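Long-range contact in ornithine decarboxylase (Entamoeba histolytica, PDB 4AIB), which probably decarboxylates L-ornithine to putrescine with the help of pyridoxal 5'-phosphate, the entry step of polyamine synthesis, working as a homodimer: residues E94-L108 against I116-I130. Numbering follows the deposited sequence.
Sequences EDITYSQTFKPYNQL and INHTIVDSIDEVQKI
Lys103 NZ, buried between two neighbouring beta-alpha units of the pyridoxal-binding TIM-type barrel, donates hydrogen bonds to Gln100 O of its own loop and, tip to tip, to Thr119 OG1 at 3.1 Å, and forms a salt bridge with Glu126 OE2. Two bends near the end of the lysine chain (chi3 -81°, chi4 -68°) curl the ammonium into this site. Thr119 OG1 in turn donates to Tyr98 O (2.9 Å) in the plane of that carbonyl, joining the lysine to the parallel strands 96-98 and 118-121, which close the barrel through a single bridge, Tyr98 with Thr119. Here Tyr98 N hydrogen-bonds to His118 O at 2.7 Å.

Glu126, in the first turn of helix 124-133, uses both carboxylate oxygens. OE2 takes Lys103 N from above the carboxylate plane in a nearly straight bond (2.8 Å, 168°); OE1 forms a salt bridge with Lys129 NZ, which comes from the syn side but tilted out of the carboxylate plane. Lys129 NZ also donates to Lys103 O (2.8 Å) and to His274 O of the second subunit, and makes a cation-pi contact over the face of the Tyr105 ring, 5.0 Å from its centroid. The network thus reaches the dimer interface, where Asp122 OD2 pairs with Arg277 of the second subunit. At the opposite end of the strand pair, Ile116 CD1 packs against Ile96 CD1 at 3.9 Å, and a water accepts from Asn117 N and donates to Ile96 O.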
# COMPACT_ATOMS: atom_id res chain seq x y z
N GLU A 94 -26.77 -15.41 -0.56
CA GLU A 94 -26.69 -16.42 0.51
C GLU A 94 -25.31 -17.05 0.62
O GLU A 94 -24.89 -17.46 1.70
CB GLU A 94 -27.75 -17.51 0.31
CG GLU A 94 -29.18 -17.07 0.62
CD GLU A 94 -29.43 -16.85 2.10
OE1 GLU A 94 -28.93 -17.64 2.93
OE2 GLU A 94 -30.15 -15.89 2.44
N ASP A 95 -24.60 -17.11 -0.51
CA ASP A 95 -23.24 -17.65 -0.55
C ASP A 95 -22.22 -16.67 0.03
O ASP A 95 -21.08 -17.05 0.32
CB ASP A 95 -22.85 -18.02 -1.99
CG ASP A 95 -23.74 -19.11 -2.57
OD1 ASP A 95 -24.05 -20.08 -1.86
OD2 ASP A 95 -24.11 -18.99 -3.76
N ILE A 96 -22.63 -15.42 0.21
CA ILE A 96 -21.77 -14.35 0.71
C ILE A 96 -21.82 -14.26 2.24
O ILE A 96 -22.89 -14.39 2.84
CB ILE A 96 -22.14 -12.98 0.09
CG1 ILE A 96 -22.12 -13.06 -1.44
CG2 ILE A 96 -21.21 -11.88 0.58
CD1 ILE A 96 -22.79 -11.89 -2.13
N THR A 97 -20.66 -14.05 2.85
CA THR A 97 -20.58 -13.75 4.28
C THR A 97 -19.84 -12.43 4.52
O THR A 97 -18.66 -12.29 4.20
CB THR A 97 -19.98 -14.92 5.11
OG1 THR A 97 -19.72 -14.47 6.45
CG2 THR A 97 -18.69 -15.45 4.49
N TYR A 98 -20.56 -11.45 5.07
CA TYR A 98 -20.00 -10.13 5.32
C TYR A 98 -19.05 -10.16 6.52
O TYR A 98 -19.44 -9.83 7.65
CB TYR A 98 -21.13 -9.10 5.51
CG TYR A 98 -20.70 -7.64 5.49
CD1 TYR A 98 -19.42 -7.27 5.05
CD2 TYR A 98 -21.58 -6.64 5.87
CE1 TYR A 98 -19.04 -5.94 5.02
CE2 TYR A 98 -21.21 -5.30 5.84
CZ TYR A 98 -19.94 -4.96 5.41
OH TYR A 98 -19.56 -3.64 5.38
N SER A 99 -17.82 -10.58 6.26
CA SER A 99 -16.80 -10.73 7.30
C SER A 99 -16.11 -9.41 7.63
O SER A 99 -14.99 -9.14 7.19
CB SER A 99 -15.77 -11.79 6.90
OG SER A 99 -15.06 -11.40 5.73
N GLN A 100 -16.80 -8.58 8.41
CA GLN A 100 -16.24 -7.33 8.90
C GLN A 100 -16.68 -7.13 10.34
O GLN A 100 -17.87 -7.00 10.63
CB GLN A 100 -16.68 -6.16 8.02
CG GLN A 100 -16.12 -4.80 8.43
CD GLN A 100 -14.60 -4.78 8.53
OE1 GLN A 100 -14.05 -4.47 9.59
NE2 GLN A 100 -13.92 -5.12 7.44
N THR A 101 -15.70 -7.13 11.24
CA THR A 101 -15.94 -7.01 12.68
C THR A 101 -16.56 -5.66 13.04
O THR A 101 -17.45 -5.59 13.89
CB THR A 101 -14.66 -7.23 13.50
OG1 THR A 101 -13.60 -6.41 12.98
CG2 THR A 101 -14.24 -8.69 13.46
N PHE A 102 -16.09 -4.59 12.40
CA PHE A 102 -16.64 -3.26 12.61
C PHE A 102 -17.08 -2.63 11.29
O PHE A 102 -16.25 -2.15 10.50
CB PHE A 102 -15.64 -2.37 13.36
CG PHE A 102 -15.35 -2.84 14.76
CD1 PHE A 102 -16.28 -2.66 15.77
CD2 PHE A 102 -14.14 -3.46 15.06
CE1 PHE A 102 -16.02 -3.09 17.07
CE2 PHE A 102 -13.87 -3.89 16.36
CZ PHE A 102 -14.81 -3.70 17.36
N LYS A 103 -18.39 -2.63 11.07
CA LYS A 103 -18.98 -2.20 9.81
C LYS A 103 -19.44 -0.75 9.86
O LYS A 103 -20.01 -0.32 10.87
CB LYS A 103 -20.16 -3.11 9.45
CG LYS A 103 -19.80 -4.58 9.29
CD LYS A 103 -21.03 -5.48 9.33
CE LYS A 103 -21.49 -5.77 10.75
NZ LYS A 103 -20.52 -6.63 11.50
N PRO A 104 -19.20 0.01 8.77
CA PRO A 104 -19.78 1.35 8.64
C PRO A 104 -21.30 1.24 8.54
O PRO A 104 -21.82 0.30 7.93
CB PRO A 104 -19.20 1.86 7.32
CG PRO A 104 -17.97 1.06 7.10
CD PRO A 104 -18.30 -0.30 7.65
N TYR A 105 -22.01 2.20 9.15
CA TYR A 105 -23.47 2.16 9.22
C TYR A 105 -24.13 2.14 7.84
O TYR A 105 -25.02 1.33 7.59
CB TYR A 105 -24.00 3.33 10.04
CG TYR A 105 -23.49 3.39 11.47
CD1 TYR A 105 -24.10 2.64 12.47
CD2 TYR A 105 -22.41 4.19 11.81
CE1 TYR A 105 -23.64 2.69 13.78
CE2 TYR A 105 -21.94 4.25 13.11
CZ TYR A 105 -22.56 3.50 14.09
OH TYR A 105 -22.10 3.54 15.39
N ASN A 106 -23.67 3.02 6.95
CA ASN A 106 -24.19 3.11 5.59
C ASN A 106 -24.02 1.83 4.78
O ASN A 106 -24.91 1.45 4.01
CB ASN A 106 -23.56 4.30 4.84
CG ASN A 106 -22.05 4.31 4.92
OD1 ASN A 106 -21.37 3.52 4.25
ND2 ASN A 106 -21.51 5.21 5.73
N GLN A 107 -22.89 1.15 4.98
CA GLN A 107 -22.60 -0.10 4.30
C GLN A 107 -23.43 -1.26 4.84
O GLN A 107 -23.87 -2.12 4.07
CB GLN A 107 -21.11 -0.42 4.37
CG GLN A 107 -20.23 0.51 3.55
CD GLN A 107 -18.76 0.16 3.61
OE1 GLN A 107 -18.39 -1.01 3.69
NE2 GLN A 107 -17.91 1.18 3.57
N LEU A 108 -23.63 -1.28 6.15
CA LEU A 108 -24.43 -2.32 6.81
C LEU A 108 -25.90 -2.27 6.38
O LEU A 108 -26.53 -3.30 6.15
CB LEU A 108 -24.31 -2.21 8.34
CG LEU A 108 -25.09 -3.18 9.24
CD1 LEU A 108 -24.71 -4.63 8.98
CD2 LEU A 108 -24.86 -2.83 10.70
N ILE A 116 -27.83 -9.38 1.84
CA ILE A 116 -26.82 -10.02 2.69
C ILE A 116 -27.43 -10.40 4.03
O ILE A 116 -28.12 -9.59 4.66
CB ILE A 116 -25.57 -9.12 2.88
CG1 ILE A 116 -24.97 -8.71 1.52
CG2 ILE A 116 -24.53 -9.79 3.77
CD1 ILE A 116 -24.58 -9.86 0.61
N ASN A 117 -27.17 -11.63 4.46
CA ASN A 117 -27.82 -12.22 5.63
C ASN A 117 -26.84 -12.80 6.66
O ASN A 117 -27.25 -13.29 7.72
CB ASN A 117 -28.81 -13.29 5.18
CG ASN A 117 -29.87 -13.60 6.23
OD1 ASN A 117 -30.53 -12.69 6.74
ND2 ASN A 117 -30.03 -14.87 6.55
N HIS A 118 -25.54 -12.75 6.35
CA HIS A 118 -24.52 -13.32 7.24
C HIS A 118 -23.39 -12.37 7.50
O HIS A 118 -22.76 -11.87 6.57
CB HIS A 118 -24.01 -14.64 6.68
CG HIS A 118 -25.10 -15.65 6.38
ND1 HIS A 118 -25.93 -16.12 7.32
CD2 HIS A 118 -25.47 -16.26 5.18
CE1 HIS A 118 -26.79 -16.99 6.77
NE2 HIS A 118 -26.51 -17.08 5.46
N THR A 119 -23.12 -12.11 8.78
CA THR A 119 -22.05 -11.20 9.20
C THR A 119 -21.37 -11.66 10.50
O THR A 119 -21.83 -12.60 11.14
CB THR A 119 -22.56 -9.75 9.33
OG1 THR A 119 -21.45 -8.87 9.55
CG2 THR A 119 -23.55 -9.61 10.49
N ILE A 120 -20.28 -10.99 10.86
CA ILE A 120 -19.48 -11.36 12.04
C ILE A 120 -19.40 -10.22 13.06
O ILE A 120 -19.43 -9.04 12.69
CB ILE A 120 -18.07 -11.84 11.63
CG1 ILE A 120 -18.17 -13.04 10.68
CG2 ILE A 120 -17.23 -12.21 12.85
CD1 ILE A 120 -16.87 -13.43 10.01
N VAL A 121 -19.32 -10.59 14.34
CA VAL A 121 -19.26 -9.64 15.45
C VAL A 121 -18.22 -10.07 16.50
O VAL A 121 -18.08 -11.26 16.78
CB VAL A 121 -20.65 -9.51 16.13
CG1 VAL A 121 -20.54 -8.97 17.55
CG2 VAL A 121 -21.57 -8.63 15.30
N ASP A 122 -17.50 -9.10 17.05
CA ASP A 122 -16.60 -9.35 18.19
C ASP A 122 -16.67 -8.26 19.27
O ASP A 122 -15.71 -8.06 20.03
CB ASP A 122 -15.16 -9.61 17.72
CG ASP A 122 -14.50 -8.39 17.08
OD1 ASP A 122 -15.22 -7.48 16.61
OD2 ASP A 122 -13.26 -8.36 17.03
N SER A 123 -17.81 -7.57 19.34
CA SER A 123 -18.02 -6.51 20.33
C SER A 123 -19.50 -6.36 20.70
O SER A 123 -20.38 -6.71 19.91
CB SER A 123 -17.48 -5.17 19.81
OG SER A 123 -18.26 -4.70 18.73
N ILE A 124 -19.75 -5.82 21.89
CA ILE A 124 -21.12 -5.55 22.36
C ILE A 124 -21.79 -4.43 21.55
O ILE A 124 -23.01 -4.42 21.38
CB ILE A 124 -21.15 -5.25 23.88
CG1 ILE A 124 -22.60 -5.20 24.40
CG2 ILE A 124 -20.39 -3.97 24.22
CD1 ILE A 124 -22.73 -5.33 25.91
N ASP A 125 -20.98 -3.50 21.04
CA ASP A 125 -21.48 -2.37 20.26
C ASP A 125 -22.01 -2.79 18.89
O ASP A 125 -23.03 -2.28 18.44
CB ASP A 125 -20.39 -1.30 20.10
CG ASP A 125 -20.89 -0.07 19.36
OD1 ASP A 125 -21.85 0.57 19.83
OD2 ASP A 125 -20.32 0.24 18.29
N GLU A 126 -21.31 -3.72 18.24
CA GLU A 126 -21.69 -4.20 16.91
C GLU A 126 -22.98 -5.03 16.95
O GLU A 126 -23.73 -5.05 15.97
CB GLU A 126 -20.56 -5.00 16.28
CG GLU A 126 -20.60 -5.06 14.75
CD GLU A 126 -20.08 -3.80 14.08
OE1 GLU A 126 -19.41 -2.98 14.75
OE2 GLU A 126 -20.35 -3.62 12.87
N VAL A 127 -23.21 -5.72 18.07
CA VAL A 127 -24.46 -6.43 18.30
C VAL A 127 -25.62 -5.42 18.31
O VAL A 127 -26.65 -5.65 17.67
CB VAL A 127 -24.44 -7.21 19.64
CG1 VAL A 127 -25.78 -7.87 19.92
CG2 VAL A 127 -23.35 -8.27 19.63
N GLN A 128 -25.41 -4.31 19.01
CA GLN A 128 -26.39 -3.23 19.11
C GLN A 128 -26.55 -2.49 17.78
O GLN A 128 -27.65 -2.08 17.42
CB GLN A 128 -26.00 -2.25 20.21
CG GLN A 128 -26.00 -2.84 21.61
CD GLN A 128 -25.32 -1.96 22.64
OE1 GLN A 128 -24.53 -1.08 22.30
NE2 GLN A 128 -25.62 -2.19 23.91
N LYS A 129 -25.43 -2.33 17.06
CA LYS A 129 -25.41 -1.70 15.74
C LYS A 129 -26.27 -2.48 14.75
O LYS A 129 -27.02 -1.89 13.97
CB LYS A 129 -23.97 -1.61 15.23
CG LYS A 129 -23.80 -0.89 13.90
CD LYS A 129 -22.39 -1.03 13.34
CE LYS A 129 -21.39 -0.16 14.08
NZ LYS A 129 -20.00 -0.41 13.62
N ILE A 130 -26.15 -3.80 14.80
CA ILE A 130 -26.93 -4.69 13.95
C ILE A 130 -28.40 -4.69 14.37
O ILE A 130 -29.29 -4.64 13.53
CB ILE A 130 -26.33 -6.12 13.93
CG1 ILE A 130 -25.06 -6.14 13.07
CG2 ILE A 130 -27.33 -7.14 13.41
CD1 ILE A 130 -24.15 -7.32 13.32
O HOH W 1 -25.57 -13.50 3.46
O HOH W 2 -17.80 -6.46 16.70